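Local coordinates for glycosyltransferase Gtf1 (Streptococcus pneumoniae, PDB 4PQG), which belongs to the GT-B glycosyltransferases, joining two Rossmann-like domains to an extended antiparallel beta-sheet domain, and is modelled with uridine-5'-diphosphate bound, at residues Y74-I80 with F174-D178; A251-S255 with V433-N437; K220-L226 with T242-V248; D118-Y124 with H135-K141. All blocks are in the same frame, centred on the assembly; numbering follows the deposited sequence.

Contact 1: residues Y74-I80 with F174-D178; sequences YNHFTDI and FYNED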
# COMPACT_ATOMS: atom_id res chain seq x y z
N TYR A 74 -13.34 11.06 5.39
CA TYR A 74 -13.78 12.46 5.35
C TYR A 74 -14.98 12.69 4.42
O TYR A 74 -15.79 13.59 4.63
CB TYR A 74 -12.59 13.38 5.01
CG TYR A 74 -11.52 13.33 6.08
CD1 TYR A 74 -11.57 14.20 7.18
CD2 TYR A 74 -10.46 12.40 6.01
CE1 TYR A 74 -10.61 14.16 8.17
CE2 TYR A 74 -9.49 12.34 7.00
CZ TYR A 74 -9.58 13.22 8.08
OH TYR A 74 -8.67 13.18 9.09
N ASN A 75 -15.09 11.85 3.40
CA ASN A 75 -16.19 11.88 2.42
C ASN A 75 -17.48 11.23 2.95
O ASN A 75 -18.59 11.56 2.50
CB ASN A 75 -15.71 11.12 1.16
CG ASN A 75 -16.83 10.85 0.18
OD1 ASN A 75 -17.29 9.72 0.06
ND2 ASN A 75 -17.30 11.90 -0.49
N HIS A 76 -17.32 10.31 3.91
CA HIS A 76 -18.38 9.41 4.37
C HIS A 76 -19.55 10.12 4.98
O HIS A 76 -20.70 9.67 4.83
CB HIS A 76 -17.83 8.41 5.39
CG HIS A 76 -18.88 7.48 5.97
ND1 HIS A 76 -19.43 6.48 5.27
CD2 HIS A 76 -19.45 7.43 7.24
CE1 HIS A 76 -20.32 5.83 6.04
NE2 HIS A 76 -20.32 6.41 7.25
N PHE A 77 -19.28 11.23 5.65
CA PHE A 77 -20.30 12.04 6.27
C PHE A 77 -21.07 12.91 5.27
O PHE A 77 -21.96 13.65 5.66
CB PHE A 77 -19.69 12.94 7.35
CG PHE A 77 -18.97 12.18 8.44
CD1 PHE A 77 -19.66 11.72 9.55
CD2 PHE A 77 -17.60 11.96 8.37
CE1 PHE A 77 -19.01 11.04 10.58
CE2 PHE A 77 -16.93 11.28 9.39
CZ PHE A 77 -17.64 10.82 10.50
N THR A 78 -20.68 12.88 4.00
CA THR A 78 -21.35 13.67 2.99
C THR A 78 -22.11 12.75 2.04
O THR A 78 -22.00 11.52 2.13
CB THR A 78 -20.38 14.56 2.16
OG1 THR A 78 -19.76 13.78 1.13
CG2 THR A 78 -19.30 15.23 3.07
N ASP A 79 -22.84 13.33 1.10
CA ASP A 79 -23.55 12.52 0.12
C ASP A 79 -22.85 12.50 -1.24
O ASP A 79 -23.42 12.02 -2.22
CB ASP A 79 -25.00 13.00 -0.02
CG ASP A 79 -25.12 14.36 -0.70
OD1 ASP A 79 -24.12 14.96 -1.16
OD2 ASP A 79 -26.26 14.84 -0.79
N ILE A 80 -21.61 13.01 -1.31
CA ILE A 80 -20.81 12.91 -2.55
C ILE A 80 -20.19 11.52 -2.63
O ILE A 80 -19.52 11.07 -1.69
CB ILE A 80 -19.73 14.01 -2.65
CG1 ILE A 80 -20.42 15.39 -2.75
CG2 ILE A 80 -18.76 13.72 -3.80
CD1 ILE A 80 -19.48 16.58 -2.86
N PHE A 174 -16.02 20.34 4.06
CA PHE A 174 -16.50 19.28 3.16
C PHE A 174 -17.96 19.53 2.79
O PHE A 174 -18.76 19.94 3.64
CB PHE A 174 -16.28 17.88 3.76
CG PHE A 174 -14.83 17.45 3.73
CD1 PHE A 174 -14.35 16.65 2.69
CD2 PHE A 174 -13.93 17.90 4.69
CE1 PHE A 174 -13.02 16.29 2.63
CE2 PHE A 174 -12.59 17.53 4.64
CZ PHE A 174 -12.13 16.73 3.60
N TYR A 175 -18.28 19.27 1.52
CA TYR A 175 -19.58 19.62 0.94
C TYR A 175 -20.42 18.41 0.55
O TYR A 175 -19.90 17.29 0.34
CB TYR A 175 -19.40 20.48 -0.31
CG TYR A 175 -18.67 21.76 -0.03
CD1 TYR A 175 -19.35 22.89 0.42
CD2 TYR A 175 -17.28 21.84 -0.22
CE1 TYR A 175 -18.68 24.06 0.70
CE2 TYR A 175 -16.59 23.01 0.05
CZ TYR A 175 -17.30 24.12 0.52
OH TYR A 175 -16.63 25.28 0.80
N ASN A 176 -21.74 18.65 0.47
CA ASN A 176 -22.66 17.75 -0.22
C ASN A 176 -22.73 18.09 -1.71
O ASN A 176 -22.23 19.13 -2.14
CB ASN A 176 -24.06 17.84 0.41
CG ASN A 176 -24.19 17.03 1.68
OD1 ASN A 176 -23.45 16.08 1.93
ND2 ASN A 176 -25.16 17.40 2.51
N GLU A 177 -23.38 17.22 -2.49
CA GLU A 177 -23.56 17.45 -3.93
C GLU A 177 -24.12 18.82 -4.30
O GLU A 177 -23.66 19.43 -5.28
CB GLU A 177 -24.46 16.38 -4.55
CG GLU A 177 -23.81 15.02 -4.65
CD GLU A 177 -24.67 14.05 -5.44
OE1 GLU A 177 -25.91 14.22 -5.48
OE2 GLU A 177 -24.11 13.11 -6.03
N ASP A 178 -25.08 19.31 -3.52
CA ASP A 178 -25.77 20.56 -3.85
C ASP A 178 -24.97 21.81 -3.49
O ASP A 178 -25.46 22.92 -3.66
CB ASP A 178 -27.16 20.61 -3.21
CG ASP A 178 -27.11 20.61 -1.69
OD1 ASP A 178 -26.00 20.69 -1.10
OD2 ASP A 178 -28.19 20.50 -1.08
O HOH W 1 -24.95 14.42 4.18
O HOH W 2 -26.76 17.38 -1.77
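N176 OD1 is gripped by two donors: the backbone N of D79 at 2.9 Å, lying 35° above the amide carbonyl plane, and a water that in turn reaches weakly to F77 O. The neighbouring bond runs the other way, from E177 N to D79 OD1, is 2.7 Å long and nearly straight (168°), and uses the syn lone pair of the carboxylate. D79 can make it because its CG sits over the backbone, between N and the carbonyl carbon (chi1 71°). A second water bridges D79 OD2 and D178 N. Within 74-80 itself, T78 OG1 forms an ST turn, accepting from I80 N at 3.2 Å and donating to N75 O at 2.9 Å. Beside this polar knot I80 CD1 rests 3.3 Å from Y175 O. At the buried end Y74 CB makes a CH-pi contact over the F174 face, 4.0 Å from the ring centroid, whereas the two rings are slid apart and barely overlap. Y74 OH turns away to E192 and K205. The loop after helix 73-76 packs on the end of strand 166-175, where T78 and N176 also touch V182 of strand 181-188 and I80 touches Y155 of strand 154-163.

Contact 2: residues A251-S255 with V433-N437; sequences AEHYS and VPYGN. With NAG (2-acetamido-2-deoxy-beta-D-glucopyranose), chain D.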
# COMPACT_ATOMS: atom_id res chain seq x y z
N ALA A 251 3.74 -7.62 8.60
CA ALA A 251 5.19 -7.80 8.54
C ALA A 251 5.63 -8.65 9.74
O ALA A 251 4.78 -9.15 10.49
CB ALA A 251 5.86 -6.43 8.56
N GLU A 252 6.94 -8.83 9.91
CA GLU A 252 7.50 -9.40 11.14
C GLU A 252 6.98 -8.58 12.33
O GLU A 252 6.87 -7.37 12.23
CB GLU A 252 9.03 -9.35 11.08
CG GLU A 252 9.76 -9.99 12.25
CD GLU A 252 9.43 -11.47 12.40
OE1 GLU A 252 10.25 -12.31 11.97
OE2 GLU A 252 8.35 -11.80 12.92
N HIS A 253 6.66 -9.22 13.45
CA HIS A 253 5.78 -8.58 14.45
C HIS A 253 6.45 -8.31 15.77
O HIS A 253 5.79 -7.87 16.72
CB HIS A 253 4.56 -9.47 14.67
CG HIS A 253 4.94 -10.83 15.19
ND1 HIS A 253 5.23 -11.86 14.36
CD2 HIS A 253 5.20 -11.26 16.48
CE1 HIS A 253 5.62 -12.92 15.09
NE2 HIS A 253 5.61 -12.55 16.39
N TYR A 254 7.75 -8.58 15.86
CA TYR A 254 8.52 -8.32 17.08
C TYR A 254 9.98 -8.09 16.68
O TYR A 254 10.38 -8.41 15.56
CB TYR A 254 8.39 -9.51 18.04
CG TYR A 254 9.30 -10.67 17.68
CD1 TYR A 254 10.43 -10.95 18.47
CD2 TYR A 254 9.07 -11.45 16.54
CE1 TYR A 254 11.28 -12.00 18.14
CE2 TYR A 254 9.93 -12.48 16.20
CZ TYR A 254 11.03 -12.75 17.01
OH TYR A 254 11.88 -13.77 16.70
N SER A 255 10.77 -7.53 17.59
CA SER A 255 12.18 -7.30 17.34
C SER A 255 13.03 -8.35 18.03
O SER A 255 13.11 -8.41 19.28
CB SER A 255 12.62 -5.90 17.75
OG SER A 255 11.89 -4.94 17.01
N VAL A 433 15.80 -16.27 5.42
CA VAL A 433 15.22 -15.52 6.53
C VAL A 433 13.71 -15.68 6.51
O VAL A 433 13.12 -15.83 5.45
CB VAL A 433 15.59 -14.01 6.49
CG1 VAL A 433 17.06 -13.79 6.88
CG2 VAL A 433 15.28 -13.38 5.14
N PRO A 434 13.07 -15.65 7.69
CA PRO A 434 11.61 -15.78 7.73
C PRO A 434 10.90 -14.48 7.30
O PRO A 434 11.52 -13.43 7.27
CB PRO A 434 11.34 -16.10 9.21
CG PRO A 434 12.47 -15.48 9.95
CD PRO A 434 13.67 -15.52 9.03
N TYR A 435 9.63 -14.55 6.91
CA TYR A 435 8.89 -15.80 6.69
C TYR A 435 8.80 -16.17 5.22
O TYR A 435 8.85 -17.35 4.86
CB TYR A 435 7.50 -15.69 7.30
CG TYR A 435 7.58 -15.35 8.76
CD1 TYR A 435 7.81 -16.35 9.70
CD2 TYR A 435 7.45 -14.03 9.20
CE1 TYR A 435 7.91 -16.05 11.05
CE2 TYR A 435 7.53 -13.72 10.55
CZ TYR A 435 7.76 -14.72 11.47
OH TYR A 435 7.87 -14.42 12.81
N GLY A 436 8.67 -15.15 4.37
CA GLY A 436 8.35 -15.36 2.95
C GLY A 436 9.34 -16.16 2.14
O GLY A 436 8.95 -17.04 1.35
N ASN A 437 10.63 -15.87 2.30
CA ASN A 437 11.68 -16.56 1.55
C ASN A 437 11.70 -18.04 1.86
O ASN A 437 11.90 -18.87 0.98
CB ASN A 437 13.06 -15.95 1.87
CG ASN A 437 13.33 -14.69 1.08
OD1 ASN A 437 12.45 -14.15 0.40
ND2 ASN A 437 14.57 -14.21 1.16
C1 NAG D . 4.20 -6.22 4.06
C2 NAG D . 5.34 -7.18 4.40
C3 NAG D . 5.16 -8.15 3.22
C4 NAG D . 3.71 -8.64 3.09
C5 NAG D . 2.71 -7.45 3.14
C6 NAG D . 1.25 -7.83 2.94
C7 NAG D . 7.67 -6.87 5.05
C8 NAG D . 8.93 -6.11 4.76
N2 NAG D . 6.63 -6.55 4.29
O1 NAG D . 4.34 -4.84 4.20
O3 NAG D . 6.08 -9.23 3.28
O4 NAG D . 3.58 -9.32 1.86
O5 NAG D . 2.95 -6.79 4.39
O6 NAG D . 0.86 -8.58 4.07
O7 NAG D . 7.63 -7.73 5.95
O HOH W 3 11.44 -11.87 9.54
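E252 reaches across to Y435 with a side chain that leaves CB extended, CG anti to the backbone N (chi1 -176°), and then bends at CG (chi2 60°). CB and CG act as the spacer. CD comes 3.5 Å from Y435 CE2, with the carboxylate turned 70° from the ring plane, at the ring edge. Y435 OH donates to the syn lone pair of E252 OE2 at 2.7 Å, and H253 N to the anti lone pair of the same OE2 at 3.1 Å. E252 OE1 accepts from a water at 2.7 Å that also donates to P434 O at 2.8 Å, the carbonyl oxygen of the cis peptide bond between P434 and Y435. H253 CE1 stands 3.5 Å from Y435 OH, its ring nitrogens being held by Q290 and Q297. A251 CB touches O7 of the bound NAG at 3.4 Å. The loop after strand 244-248 thereby meets the start of helix 436-440 across the two Rossmann-like domains. Only 145 Å² is buried between the segments, and no apolar side-chain pair is involved. The chemistry therefore implies a link made by directional bonds, with one carboxylate accepting from a phenol, a backbone amide and a water.

Contact 3: residues K220-L226 with T242-V248; sequences KSDLVIL and TAHLAVV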
# COMPACT_ATOMS: atom_id res chain seq x y z
N LYS A 220 -23.84 -7.57 14.93
CA LYS A 220 -23.10 -8.70 15.45
C LYS A 220 -22.55 -9.59 14.32
O LYS A 220 -21.49 -10.17 14.47
CB LYS A 220 -23.96 -9.51 16.41
CG LYS A 220 -23.18 -10.35 17.41
CD LYS A 220 -24.09 -11.35 18.12
CE LYS A 220 -23.32 -12.57 18.60
NZ LYS A 220 -22.72 -13.34 17.47
N SER A 221 -23.24 -9.65 13.18
CA SER A 221 -22.79 -10.48 12.07
C SER A 221 -21.76 -9.78 11.16
O SER A 221 -21.29 -10.38 10.19
CB SER A 221 -23.97 -10.99 11.24
OG SER A 221 -24.61 -9.95 10.52
N ASP A 222 -21.41 -8.54 11.47
CA ASP A 222 -20.36 -7.84 10.72
C ASP A 222 -18.98 -8.25 11.18
O ASP A 222 -18.80 -8.70 12.32
CB ASP A 222 -20.51 -6.32 10.83
CG ASP A 222 -21.68 -5.80 10.05
OD1 ASP A 222 -22.04 -6.39 9.01
OD2 ASP A 222 -22.25 -4.78 10.48
N LEU A 223 -18.00 -8.09 10.29
CA LEU A 223 -16.60 -8.27 10.61
C LEU A 223 -15.79 -7.00 10.29
O LEU A 223 -15.85 -6.46 9.19
CB LEU A 223 -16.03 -9.46 9.82
CG LEU A 223 -14.54 -9.85 10.01
CD1 LEU A 223 -14.17 -10.10 11.47
CD2 LEU A 223 -14.18 -11.06 9.14
N VAL A 224 -15.03 -6.54 11.28
CA VAL A 224 -14.08 -5.44 11.09
C VAL A 224 -12.68 -6.05 11.03
O VAL A 224 -12.25 -6.74 11.97
CB VAL A 224 -14.21 -4.38 12.20
CG1 VAL A 224 -13.14 -3.29 12.06
CG2 VAL A 224 -15.61 -3.76 12.17
N ILE A 225 -12.00 -5.83 9.92
CA ILE A 225 -10.63 -6.28 9.74
C ILE A 225 -9.72 -5.05 9.74
O ILE A 225 -9.84 -4.16 8.89
CB ILE A 225 -10.46 -7.07 8.43
CG1 ILE A 225 -11.44 -8.25 8.40
CG2 ILE A 225 -9.01 -7.51 8.26
CD1 ILE A 225 -11.45 -9.04 7.11
N LEU A 226 -8.81 -5.05 10.69
CA LEU A 226 -7.90 -3.94 10.89
C LEU A 226 -6.51 -4.20 10.31
O LEU A 226 -5.74 -5.03 10.81
CB LEU A 226 -7.81 -3.65 12.38
CG LEU A 226 -7.10 -2.40 12.88
CD1 LEU A 226 -7.67 -1.16 12.22
CD2 LEU A 226 -7.27 -2.34 14.40
N THR A 242 -19.17 -4.65 19.28
CA THR A 242 -20.54 -5.06 18.97
C THR A 242 -20.60 -5.90 17.70
O THR A 242 -21.60 -6.57 17.46
CB THR A 242 -21.54 -3.88 18.87
OG1 THR A 242 -21.09 -2.92 17.90
CG2 THR A 242 -21.72 -3.20 20.24
N ALA A 243 -19.54 -5.88 16.90
CA ALA A 243 -19.41 -6.76 15.74
C ALA A 243 -18.39 -7.85 16.06
O ALA A 243 -18.34 -8.34 17.19
CB ALA A 243 -18.99 -5.97 14.50
N HIS A 244 -17.60 -8.25 15.06
CA HIS A 244 -16.40 -9.05 15.30
C HIS A 244 -15.21 -8.27 14.83
O HIS A 244 -15.31 -7.48 13.90
CB HIS A 244 -16.47 -10.39 14.57
CG HIS A 244 -17.68 -11.21 14.92
ND1 HIS A 244 -17.71 -12.06 15.97
CD2 HIS A 244 -18.95 -11.28 14.33
CE1 HIS A 244 -18.92 -12.65 16.04
NE2 HIS A 244 -19.68 -12.18 15.04
N LEU A 245 -14.07 -8.51 15.48
CA LEU A 245 -12.85 -7.77 15.22
C LEU A 245 -11.71 -8.73 14.87
O LEU A 245 -11.37 -9.62 15.66
CB LEU A 245 -12.47 -6.91 16.44
CG LEU A 245 -11.16 -6.12 16.35
CD1 LEU A 245 -11.22 -5.08 15.25
CD2 LEU A 245 -10.80 -5.49 17.69
N ALA A 246 -11.13 -8.55 13.69
CA ALA A 246 -9.93 -9.28 13.29
C ALA A 246 -8.79 -8.29 13.07
O ALA A 246 -9.03 -7.16 12.61
CB ALA A 246 -10.21 -10.08 12.02
N VAL A 247 -7.58 -8.69 13.44
CA VAL A 247 -6.37 -7.89 13.21
C VAL A 247 -5.45 -8.68 12.28
O VAL A 247 -5.08 -9.82 12.58
CB VAL A 247 -5.63 -7.55 14.53
CG1 VAL A 247 -4.23 -6.99 14.27
CG2 VAL A 247 -6.47 -6.60 15.38
N VAL A 248 -5.10 -8.07 11.15
CA VAL A 248 -4.16 -8.70 10.23
C VAL A 248 -2.74 -8.26 10.59
O VAL A 248 -2.48 -7.06 10.74
CB VAL A 248 -4.47 -8.35 8.77
CG1 VAL A 248 -3.51 -9.06 7.83
CG2 VAL A 248 -5.89 -8.75 8.44
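Strands 223-226 and 244-248, paired from L223 with H244 to L226 with V247, are the two parallel strands of a beta-alpha-beta unit. Their axes approach to 4.6 Å and their directions differ by 22°. Five backbone bonds zip them together: H244 N to D222 O, V224 N to H244 O, A246 N to V224 O, L226 N to A246 O and V248 N to L226 O. The bond from A246 N to V224 O is 2.7 Å long and almost perfectly straight (178°). Ahead of the strands, A243 CB lies 3.5 Å from D222 O, while the carboxylate of D222 turns elsewhere, to T10 N and to H6, a residue of the N-terminal histidine tag.

One face of the pair carries L223, I225, H244 and A246. There L223 CD1 folds against A246 CB at 4.0 Å and H244 CB at 3.9 Å. The other face carries V224, L226, L245 and V247, and V224 CG1 meets L245 CD1 at 4.1 Å. This second face is the one covered by helix 233-240, the connection of the crossover: L226 packs on V236 and F237, and L245 on F237 and A240. The unit lies inside the parallel sheet of the N-terminal Rossmann-like domain, with strand 10-15 beside 223-226 and strand 282-285 beside 244-248.

Toward the C-terminal end of the pair I225 CG2 presses on V248 CG2 at 3.4 Å, tighter than usual for two methyl groups. With chi1 of I225 at -56°, CG2 is trans to its own backbone N, and the two side chains meet at a slant.

Contact 4: residues D118-Y124 with H135-K141; sequences DKFVTCY and HAEYVFK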
# COMPACT_ATOMS: atom_id res chain seq x y z
N ASP A 118 -4.82 41.50 -9.55
CA ASP A 118 -4.62 40.99 -8.20
C ASP A 118 -4.96 39.51 -8.03
O ASP A 118 -4.49 38.89 -7.08
CB ASP A 118 -5.39 41.84 -7.19
CG ASP A 118 -4.86 43.26 -7.09
OD1 ASP A 118 -3.63 43.45 -7.25
OD2 ASP A 118 -5.67 44.17 -6.82
N LYS A 119 -5.75 38.95 -8.93
CA LYS A 119 -6.20 37.57 -8.76
C LYS A 119 -5.82 36.62 -9.90
O LYS A 119 -5.87 36.99 -11.07
CB LYS A 119 -7.72 37.53 -8.46
CG LYS A 119 -8.66 37.36 -9.65
CD LYS A 119 -10.10 37.67 -9.25
CE LYS A 119 -11.11 37.28 -10.33
NZ LYS A 119 -11.45 35.82 -10.34
N PHE A 120 -5.42 35.40 -9.54
CA PHE A 120 -5.30 34.30 -10.50
C PHE A 120 -5.70 32.95 -9.90
O PHE A 120 -5.72 32.78 -8.68
CB PHE A 120 -3.90 34.24 -11.14
CG PHE A 120 -2.76 33.98 -10.18
CD1 PHE A 120 -2.45 32.67 -9.78
CD2 PHE A 120 -1.96 35.02 -9.73
CE1 PHE A 120 -1.38 32.43 -8.91
CE2 PHE A 120 -0.89 34.79 -8.87
CZ PHE A 120 -0.60 33.49 -8.46
N VAL A 121 -6.04 32.01 -10.77
CA VAL A 121 -6.42 30.65 -10.38
C VAL A 121 -5.41 29.70 -11.00
O VAL A 121 -5.12 29.79 -12.20
CB VAL A 121 -7.83 30.29 -10.89
CG1 VAL A 121 -8.20 28.87 -10.51
CG2 VAL A 121 -8.87 31.27 -10.35
N THR A 122 -4.85 28.81 -10.19
CA THR A 122 -4.00 27.74 -10.71
C THR A 122 -4.78 26.43 -10.67
O THR A 122 -5.24 25.99 -9.60
CB THR A 122 -2.68 27.63 -9.93
OG1 THR A 122 -2.07 28.93 -9.86
CG2 THR A 122 -1.72 26.65 -10.61
N CYS A 123 -4.97 25.83 -11.84
CA CYS A 123 -5.61 24.53 -11.96
C CYS A 123 -4.58 23.42 -12.08
O CYS A 123 -3.59 23.54 -12.83
CB CYS A 123 -6.54 24.48 -13.17
SG CYS A 123 -7.93 25.64 -13.12
N TYR A 124 -4.83 22.35 -11.35
CA TYR A 124 -4.00 21.16 -11.41
C TYR A 124 -4.76 20.07 -12.14
O TYR A 124 -5.71 19.48 -11.62
CB TYR A 124 -3.53 20.74 -10.01
CG TYR A 124 -2.57 21.75 -9.40
CD1 TYR A 124 -1.19 21.59 -9.52
CD2 TYR A 124 -3.05 22.90 -8.77
CE1 TYR A 124 -0.31 22.52 -8.98
CE2 TYR A 124 -2.18 23.84 -8.24
CZ TYR A 124 -0.82 23.65 -8.35
OH TYR A 124 0.03 24.59 -7.81
N HIS A 135 -7.75 19.66 -8.61
CA HIS A 135 -7.90 20.74 -7.63
C HIS A 135 -7.43 22.05 -8.18
O HIS A 135 -6.72 22.08 -9.18
CB HIS A 135 -7.24 20.38 -6.29
CG HIS A 135 -5.75 20.56 -6.25
ND1 HIS A 135 -4.90 19.62 -6.68
CD2 HIS A 135 -4.97 21.59 -5.74
CE1 HIS A 135 -3.63 20.03 -6.49
NE2 HIS A 135 -3.68 21.24 -5.90
N ALA A 136 -7.83 23.15 -7.53
CA ALA A 136 -7.54 24.52 -7.99
C ALA A 136 -7.20 25.39 -6.81
O ALA A 136 -7.73 25.19 -5.71
CB ALA A 136 -8.74 25.09 -8.73
N GLU A 137 -6.34 26.37 -7.05
CA GLU A 137 -5.85 27.30 -6.03
C GLU A 137 -6.19 28.74 -6.40
O GLU A 137 -5.93 29.18 -7.52
CB GLU A 137 -4.33 27.12 -5.86
CG GLU A 137 -3.96 25.66 -5.58
CD GLU A 137 -2.53 25.45 -5.14
OE1 GLU A 137 -1.73 26.40 -5.28
OE2 GLU A 137 -2.21 24.32 -4.69
N TYR A 138 -6.79 29.47 -5.45
CA TYR A 138 -7.15 30.88 -5.67
C TYR A 138 -6.22 31.80 -4.92
O TYR A 138 -6.11 31.73 -3.70
CB TYR A 138 -8.58 31.18 -5.24
CG TYR A 138 -9.03 32.61 -5.52
CD1 TYR A 138 -9.50 32.98 -6.79
CD2 TYR A 138 -9.03 33.59 -4.51
CE1 TYR A 138 -9.94 34.28 -7.05
CE2 TYR A 138 -9.46 34.89 -4.75
CZ TYR A 138 -9.91 35.23 -6.01
OH TYR A 138 -10.34 36.52 -6.25
N VAL A 139 -5.60 32.71 -5.66
CA VAL A 139 -4.56 33.57 -5.11
C VAL A 139 -4.96 35.03 -5.30
O VAL A 139 -5.40 35.43 -6.39
CB VAL A 139 -3.19 33.27 -5.77
CG1 VAL A 139 -2.09 34.12 -5.16
CG2 VAL A 139 -2.82 31.80 -5.65
N PHE A 140 -4.85 35.81 -4.23
CA PHE A 140 -5.15 37.23 -4.29
C PHE A 140 -3.94 38.04 -3.84
O PHE A 140 -3.34 37.73 -2.79
CB PHE A 140 -6.38 37.59 -3.46
CG PHE A 140 -6.94 38.94 -3.77
CD1 PHE A 140 -7.71 39.14 -4.92
CD2 PHE A 140 -6.69 40.02 -2.93
CE1 PHE A 140 -8.22 40.40 -5.22
CE2 PHE A 140 -7.20 41.28 -3.22
CZ PHE A 140 -7.97 41.47 -4.37
N LYS A 141 -3.57 39.03 -4.64
CA LYS A 141 -2.36 39.84 -4.41
C LYS A 141 -1.22 39.00 -3.83
O LYS A 141 -0.67 39.31 -2.78
CB LYS A 141 -2.67 41.06 -3.52
CG LYS A 141 -3.66 42.05 -4.15
CD LYS A 141 -3.75 43.39 -3.41
CE LYS A 141 -2.49 44.24 -3.57
NZ LYS A 141 -2.59 45.60 -2.95
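V121 CG1 meets A136 CB at 4.2 Å, and V121 CG2 meets the edge of the Y138 ring at CD1, making the apolar centre of one face of this hairpin. On the reverse face V139 CB sits over the F120 ring, 3.9 Å from its centroid and 20° off the normal. F120 turns there because its CG lies between the backbone N and carbonyl carbon (chi1 63°). Antiparallel pairing runs underneath, with two-way bonds at F120-V139 and T122-E137. Farther along, the rings of Y124 and H135 are almost parallel (4°) but slid apart, with Y124 CD2 3.4 Å from H135 NE2. The E137 carboxylate lies beside that tyrosine, CD 3.5 Å from Y124 CE2. At the far end K119 CD passes 3.2 Å from Y138 OH, its NZ going on to G97 O. D118 CB covers one face of F140, and K141 N bonds to D118 O at 2.6 Å. D118 and K141 lie side by side through their carbons, with OD1 and NZ 4.9 Å apart. The chemistry implies a pairing held by backbone bonds and ring faces rather than by salt bridges, and H135 ND1 is buried with no partner in the model.

Contacts 1 and 4 both reach the ten-stranded antiparallel sheet, contact 1 through the end of strand 166-175 alone; their centres are 24 Å apart, and contact 4 is nested in the chain loop that contact 1 closes. Contact 1 packs the end of that strand on the loop following helix 73-76, whereas contact 4 lies farther out, 32 Å from the chain centre. Contacts 3 and 2 follow in series: strand 244-248 runs almost directly into A251-S255, leading from the Rossmann core to the cleft. The side chain of V248 is about 6 Å from NAG and 11 Å from UDP, and that of E252 about 10 Å from UDP. Contacts 1 and 2 lie on opposite sides of the chain centre, 41 Å apart between centres.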